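Exo-poly-alpha-D-galacturonosidase (Thermotoga maritima, PDB 3JUR) probably hydrolyses the alpha-1,4-linked galacturonic acid chains of pectin, acting as a heat-adapted exopolygalacturonase of glycosyl hydrolase family 28. Local coordinates at residues Leu62-Glu66 / Gly67-Thr71; Leu82-Lys85 / Gly86-Phe90. All coordinates share one frame; numbering follows the deposited sequence.

Contact 1: residues Leu62-Glu66 / Gly67-Thr71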
ATOM      1  N   LEU D  62     -36.500  44.951   7.793  1.00 25.08           N
ATOM      2  CA  LEU D  62     -36.221  46.032   6.850  1.00 24.57           C
ATOM      3  C   LEU D  62     -35.958  45.413   5.480  1.00 24.57           C
ATOM      4  O   LEU D  62     -34.974  44.697   5.291  1.00 24.36           O
ATOM      5  CB  LEU D  62     -35.023  46.883   7.319  1.00 24.28           C
ATOM      6  CG  LEU D  62     -34.374  47.918   6.378  1.00 23.91           C
ATOM      7  CD1 LEU D  62     -35.393  48.859   5.739  1.00 24.15           C
ATOM      8  CD2 LEU D  62     -33.295  48.720   7.089  1.00 22.87           C
ATOM      9  N   ILE D  63     -36.847  45.687   4.531  1.00 24.42           N
ATOM     10  CA  ILE D  63     -36.730  45.116   3.194  1.00 24.23           C
ATOM     11  C   ILE D  63     -35.920  46.031   2.274  1.00 24.17           C
ATOM     12  O   ILE D  63     -36.283  47.187   2.047  1.00 24.12           O
ATOM     13  CB  ILE D  63     -38.124  44.777   2.587  1.00 24.40           C
ATOM     14  CG1 ILE D  63     -38.786  43.643   3.382  1.00 24.04           C
ATOM     15  CG2 ILE D  63     -38.005  44.391   1.106  1.00 24.57           C
ATOM     16  CD1 ILE D  63     -40.292  43.571   3.224  1.00 24.58           C
ATOM     17  N   VAL D  64     -34.807  45.497   1.778  1.00 24.06           N
ATOM     18  CA  VAL D  64     -33.989  46.151   0.764  1.00 24.23           C
ATOM     19  C   VAL D  64     -34.267  45.447  -0.567  1.00 24.55           C
ATOM     20  O   VAL D  64     -33.770  44.340  -0.795  1.00 24.90           O
ATOM     21  CB  VAL D  64     -32.469  46.061   1.095  1.00 24.22           C
ATOM     22  CG1 VAL D  64     -31.643  46.816   0.064  1.00 24.01           C
ATOM     23  CG2 VAL D  64     -32.179  46.575   2.500  1.00 23.49           C
ATOM     24  N   PRO D  65     -35.061  46.082  -1.449  1.00 24.94           N
ATOM     25  CA  PRO D  65     -35.476  45.435  -2.695  1.00 25.21           C
ATOM     26  C   PRO D  65     -34.390  45.449  -3.780  1.00 25.68           C
ATOM     27  O   PRO D  65     -33.252  45.859  -3.517  1.00 25.37           O
ATOM     28  CB  PRO D  65     -36.687  46.272  -3.130  1.00 25.16           C
ATOM     29  CG  PRO D  65     -36.439  47.625  -2.567  1.00 24.98           C
ATOM     30  CD  PRO D  65     -35.595  47.456  -1.330  1.00 24.92           C
ATOM     31  N   GLU D  66     -34.752  44.986  -4.978  1.00 25.93           N
ATOM     32  CA  GLU D  66     -33.895  45.044  -6.167  1.00 26.44           C
ATOM     33  C   GLU D  66     -33.274  46.436  -6.348  1.00 26.08           C
ATOM     34  O   GLU D  66     -33.906  47.453  -6.050  1.00 25.80           O
ATOM     35  CB  GLU D  66     -34.723  44.663  -7.408  1.00 26.96           C
ATOM     36  CG  GLU D  66     -34.099  44.983  -8.778  1.00 28.83           C
ATOM     37  CD  GLU D  66     -35.150  45.266  -9.862  1.00 31.47           C
ATOM     38  OE1 GLU D  66     -36.083  46.063  -9.612  1.00 32.80           O
ATOM     39  OE2 GLU D  66     -35.043  44.698 -10.974  1.00 32.71           O
ATOM     40  N   GLY D  67     -32.037  46.460  -6.836  1.00 25.85           N
ATOM     41  CA  GLY D  67     -31.316  47.704  -7.105  1.00 25.26           C
ATOM     42  C   GLY D  67     -29.964  47.703  -6.418  1.00 24.98           C
ATOM     43  O   GLY D  67     -29.630  46.757  -5.691  1.00 24.90           O
ATOM     44  N   VAL D  68     -29.178  48.752  -6.661  1.00 24.57           N
ATOM     45  CA  VAL D  68     -27.917  48.956  -5.942  1.00 24.22           C
ATOM     46  C   VAL D  68     -28.058  50.171  -5.025  1.00 23.98           C
ATOM     47  O   VAL D  68     -28.363  51.273  -5.480  1.00 24.16           O
ATOM     48  CB  VAL D  68     -26.691  49.107  -6.891  1.00 24.37           C
ATOM     49  CG1 VAL D  68     -25.397  49.236  -6.086  1.00 23.84           C
ATOM     50  CG2 VAL D  68     -26.592  47.920  -7.859  1.00 24.14           C
ATOM     51  N   PHE D  69     -27.845  49.951  -3.731  1.00 23.76           N
ATOM     52  CA  PHE D  69     -28.057  50.979  -2.714  1.00 23.62           C
ATOM     53  C   PHE D  69     -26.743  51.429  -2.071  1.00 23.63           C
ATOM     54  O   PHE D  69     -26.100  50.658  -1.344  1.00 23.78           O
ATOM     55  CB  PHE D  69     -29.040  50.468  -1.654  1.00 23.66           C
ATOM     56  CG  PHE D  69     -30.438  50.273  -2.174  1.00 23.63           C
ATOM     57  CD1 PHE D  69     -31.366  51.306  -2.108  1.00 23.52           C
ATOM     58  CD2 PHE D  69     -30.824  49.062  -2.741  1.00 23.55           C
ATOM     59  CE1 PHE D  69     -32.664  51.132  -2.592  1.00 23.96           C
ATOM     60  CE2 PHE D  69     -32.117  48.882  -3.232  1.00 23.16           C
ATOM     61  CZ  PHE D  69     -33.037  49.916  -3.153  1.00 23.43           C
ATOM     62  N   LEU D  70     -26.347  52.668  -2.362  1.00 23.29           N
ATOM     63  CA  LEU D  70     -25.120  53.255  -1.813  1.00 23.10           C
ATOM     64  C   LEU D  70     -25.363  53.776  -0.409  1.00 22.72           C
ATOM     65  O   LEU D  70     -26.346  54.469  -0.166  1.00 22.66           O
ATOM     66  CB  LEU D  70     -24.607  54.405  -2.693  1.00 22.96           C
ATOM     67  CG  LEU D  70     -24.095  54.121  -4.109  1.00 23.30           C
ATOM     68  CD1 LEU D  70     -23.390  55.356  -4.663  1.00 22.50           C
ATOM     69  CD2 LEU D  70     -23.161  52.919  -4.146  1.00 22.35           C
ATOM     70  N   THR D  71     -24.457  53.446   0.505  1.00 22.34           N
ATOM     71  CA  THR D  71     -24.586  53.842   1.905  1.00 22.14           C
ATOM     72  C   THR D  71     -23.247  53.794   2.638  1.00 21.96           C
ATOM     73  O   THR D  71     -22.336  53.059   2.244  1.00 21.81           O
ATOM     74  CB  THR D  71     -25.626  52.955   2.670  1.00 22.06           C
ATOM     75  OG1 THR D  71     -25.613  53.282   4.065  1.00 22.13           O
ATOM     76  CG2 THR D  71     -25.314  51.479   2.512  1.00 22.24           C
TER
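F69 turns its ring back into the bend between two strands, 60-64 and 68-75, and meets V64, P65 and E66 on the far side. With chi1 at -67°, CG stands opposite the carbonyl carbon, which brings the CD2-CE2 side of the ring up to the carbonyl oxygens of P65 and E66. P65 O lies at the ring edge, near its plane, 3.2 Å from F69 CE2; E66 O comes in obliquely, 3.6 Å from that same F69 CE2. V64 places CG1 3.7 Å from F69 CD2, and the P65 and F69 side chains cross at about a right angle, P65 CD 4.0 Å from F69 CZ. Cutting F69 back to an alanine is likely to open a gap inside the bend and leave V64 CG1 and P65 CD without their apolar partner. G67 makes the turn itself: its phi of 127° would jam any CB against E66 O. E66 points its extended chain outward, and OE2 forms a salt bridge with K85 of a second subunit. L30, L31 and C43 also pack on F69. The whole is a corner between successive strands of one coil in a right-handed parallel beta-helix, the fold of family 28 enzymes.

Contact 2: residues Leu82-Lys85 / Gly86-Phe90; sequences LHVK and GTIKF
I88 directs CD1 into the angle between V84 and L82, two residues of strand 80-84 whose side chains face the same interior. Its chi1 of -61° sets CG1 opposite the carbonyl carbon, and an extended chi2 carries I88 CD1 across to lie 3.8 Å from V84 CG2. The V84 and I88 side chains cross at about a right angle. V84 has CG1 anti to the backbone N (chi1 -166°), and this branch lies 3.5 Å from G86 O and also touches I88 CG1. L82 meets I88 tip to tip, L82 CD2 to I88 CD1 at 4.1 Å, a looser touch than that of the valine. K85 runs the other way, its chain fully extended from CG to NZ and directed off the corner. G86 turns the backbone between the strands. The polar ends of H83 and K89, pointing elsewhere, find their partners in T128 and in D134 and S136. L133 of the next coil touches both V84 and I88, whereas L62 and V64 of the previous coil pack on L82, so the cluster continues along the helix axis. No hydrogen bond joins the two segments: dispersion contacts between branched aliphatic groups fill the bend, whose shape therefore probably depends on close packing in the coil core.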
ATOM      1  N   LEU D  82     -32.321  42.616   8.770  1.00 22.16           N
ATOM      2  CA  LEU D  82     -31.991  43.294   7.528  1.00 22.01           C
ATOM      3  C   LEU D  82     -32.157  42.310   6.363  1.00 22.06           C
ATOM      4  O   LEU D  82     -31.323  41.427   6.165  1.00 21.73           O
ATOM      5  CB  LEU D  82     -30.565  43.853   7.599  1.00 21.96           C
ATOM      6  CG  LEU D  82     -29.989  44.647   6.421  1.00 21.81           C
ATOM      7  CD1 LEU D  82     -30.741  45.967   6.170  1.00 21.97           C
ATOM      8  CD2 LEU D  82     -28.496  44.901   6.640  1.00 21.27           C
ATOM      9  N   HIS D  83     -33.246  42.465   5.611  1.00 22.08           N
ATOM     10  CA  HIS D  83     -33.589  41.541   4.527  1.00 22.06           C
ATOM     11  C   HIS D  83     -33.135  42.097   3.176  1.00 21.90           C
ATOM     12  O   HIS D  83     -33.722  43.046   2.646  1.00 21.40           O
ATOM     13  CB  HIS D  83     -35.089  41.226   4.548  1.00 22.38           C
ATOM     14  CG  HIS D  83     -35.513  40.194   3.547  1.00 23.32           C
ATOM     15  ND1 HIS D  83     -35.140  38.868   3.636  1.00 24.72           N
ATOM     16  CD2 HIS D  83     -36.293  40.290   2.444  1.00 23.82           C
ATOM     17  CE1 HIS D  83     -35.661  38.197   2.624  1.00 24.56           C
ATOM     18  NE2 HIS D  83     -36.364  39.036   1.885  1.00 24.62           N
ATOM     19  N   VAL D  84     -32.072  41.500   2.637  1.00 21.60           N
ATOM     20  CA  VAL D  84     -31.396  42.013   1.448  1.00 21.50           C
ATOM     21  C   VAL D  84     -31.747  41.215   0.189  1.00 21.67           C
ATOM     22  O   VAL D  84     -31.334  40.047   0.038  1.00 21.47           O
ATOM     23  CB  VAL D  84     -29.850  42.043   1.635  1.00 21.79           C
ATOM     24  CG1 VAL D  84     -29.200  42.891   0.549  1.00 21.78           C
ATOM     25  CG2 VAL D  84     -29.479  42.583   3.008  1.00 21.66           C
ATOM     26  N   LYS D  85     -32.507  41.850  -0.706  1.00 21.62           N
ATOM     27  CA  LYS D  85     -32.841  41.267  -2.010  1.00 21.87           C
ATOM     28  C   LYS D  85     -31.922  41.825  -3.097  1.00 21.54           C
ATOM     29  O   LYS D  85     -31.440  41.079  -3.947  1.00 21.21           O
ATOM     30  CB  LYS D  85     -34.301  41.546  -2.383  1.00 22.14           C
ATOM     31  CG  LYS D  85     -35.335  40.781  -1.577  1.00 23.95           C
ATOM     32  CD  LYS D  85     -36.738  41.189  -2.031  1.00 26.61           C
ATOM     33  CE  LYS D  85     -37.822  40.309  -1.426  1.00 28.06           C
ATOM     34  NZ  LYS D  85     -39.149  40.599  -2.052  1.00 28.91           N
ATOM     35  N   GLY D  86     -31.696  43.139  -3.069  1.00 21.39           N
ATOM     36  CA  GLY D  86     -30.796  43.800  -4.015  1.00 21.53           C
ATOM     37  C   GLY D  86     -29.355  43.768  -3.531  1.00 21.86           C
ATOM     38  O   GLY D  86     -28.931  42.807  -2.890  1.00 21.72           O
ATOM     39  N   THR D  87     -28.609  44.822  -3.847  1.00 21.91           N
ATOM     40  CA  THR D  87     -27.230  44.978  -3.411  1.00 21.68           C
ATOM     41  C   THR D  87     -27.134  46.167  -2.455  1.00 22.05           C
ATOM     42  O   THR D  87     -27.678  47.246  -2.733  1.00 21.99           O
ATOM     43  CB  THR D  87     -26.276  45.203  -4.627  1.00 21.97           C
ATOM     44  OG1 THR D  87     -26.284  44.047  -5.478  1.00 21.47           O
ATOM     45  CG2 THR D  87     -24.828  45.486  -4.177  1.00 21.59           C
ATOM     46  N   ILE D  88     -26.471  45.961  -1.321  1.00 22.03           N
ATOM     47  CA  ILE D  88     -26.044  47.073  -0.477  1.00 22.36           C
ATOM     48  C   ILE D  88     -24.575  47.326  -0.791  1.00 22.56           C
ATOM     49  O   ILE D  88     -23.718  46.478  -0.512  1.00 22.35           O
ATOM     50  CB  ILE D  88     -26.241  46.792   1.040  1.00 22.51           C
ATOM     51  CG1 ILE D  88     -27.722  46.557   1.364  1.00 22.88           C
ATOM     52  CG2 ILE D  88     -25.703  47.956   1.861  1.00 21.46           C
ATOM     53  CD1 ILE D  88     -27.996  46.092   2.790  1.00 22.95           C
ATOM     54  N   LYS D  89     -24.293  48.474  -1.406  1.00 22.66           N
ATOM     55  CA  LYS D  89     -22.930  48.818  -1.801  1.00 22.83           C
ATOM     56  C   LYS D  89     -22.409  49.941  -0.920  1.00 23.05           C
ATOM     57  O   LYS D  89     -22.925  51.065  -0.952  1.00 22.72           O
ATOM     58  CB  LYS D  89     -22.857  49.211  -3.283  1.00 22.96           C
ATOM     59  CG  LYS D  89     -21.439  49.506  -3.769  1.00 23.31           C
ATOM     60  CD  LYS D  89     -21.386  49.840  -5.261  1.00 24.60           C
ATOM     61  CE  LYS D  89     -19.949  50.066  -5.726  1.00 24.46           C
ATOM     62  NZ  LYS D  89     -19.097  48.879  -5.423  1.00 25.60           N
ATOM     63  N   PHE D  90     -21.375  49.634  -0.143  1.00 23.12           N
ATOM     64  CA  PHE D  90     -20.850  50.575   0.834  1.00 23.57           C
ATOM     65  C   PHE D  90     -19.906  51.585   0.215  1.00 23.84           C
ATOM     66  O   PHE D  90     -19.028  51.222  -0.563  1.00 24.15           O
ATOM     67  CB  PHE D  90     -20.200  49.829   1.997  1.00 23.64           C
ATOM     68  CG  PHE D  90     -21.187  49.077   2.829  1.00 24.18           C
ATOM     69  CD1 PHE D  90     -21.523  47.761   2.515  1.00 24.37           C
ATOM     70  CD2 PHE D  90     -21.818  49.693   3.903  1.00 24.12           C
ATOM     71  CE1 PHE D  90     -22.452  47.068   3.271  1.00 24.40           C
ATOM     72  CE2 PHE D  90     -22.750  49.006   4.665  1.00 24.19           C
ATOM     73  CZ  PHE D  90     -23.067  47.697   4.351  1.00 24.54           C
TER

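How the contacts relate
Contacts 1 and 2 are the same corner on consecutive coils of the beta-helix, their centres about 5 Å apart. Strand 60-64 pairs in parallel with 80-84, and 68-75 with 87-90; V64 N to H83 O and V64 O to K85 N, both 2.8 Å, are probable hydrogen bonds between them. Side chains bridge the coils too, with T71 CG2 3.6 Å from I88 CG2. Contact 2 is the more buried, and wholly aliphatic where its side chains meet. Contact 1, only partly buried, uses an aromatic ring against backbone carbonyls as well as apolar groups, and its E66 forms a salt bridge with K85 of a second subunit.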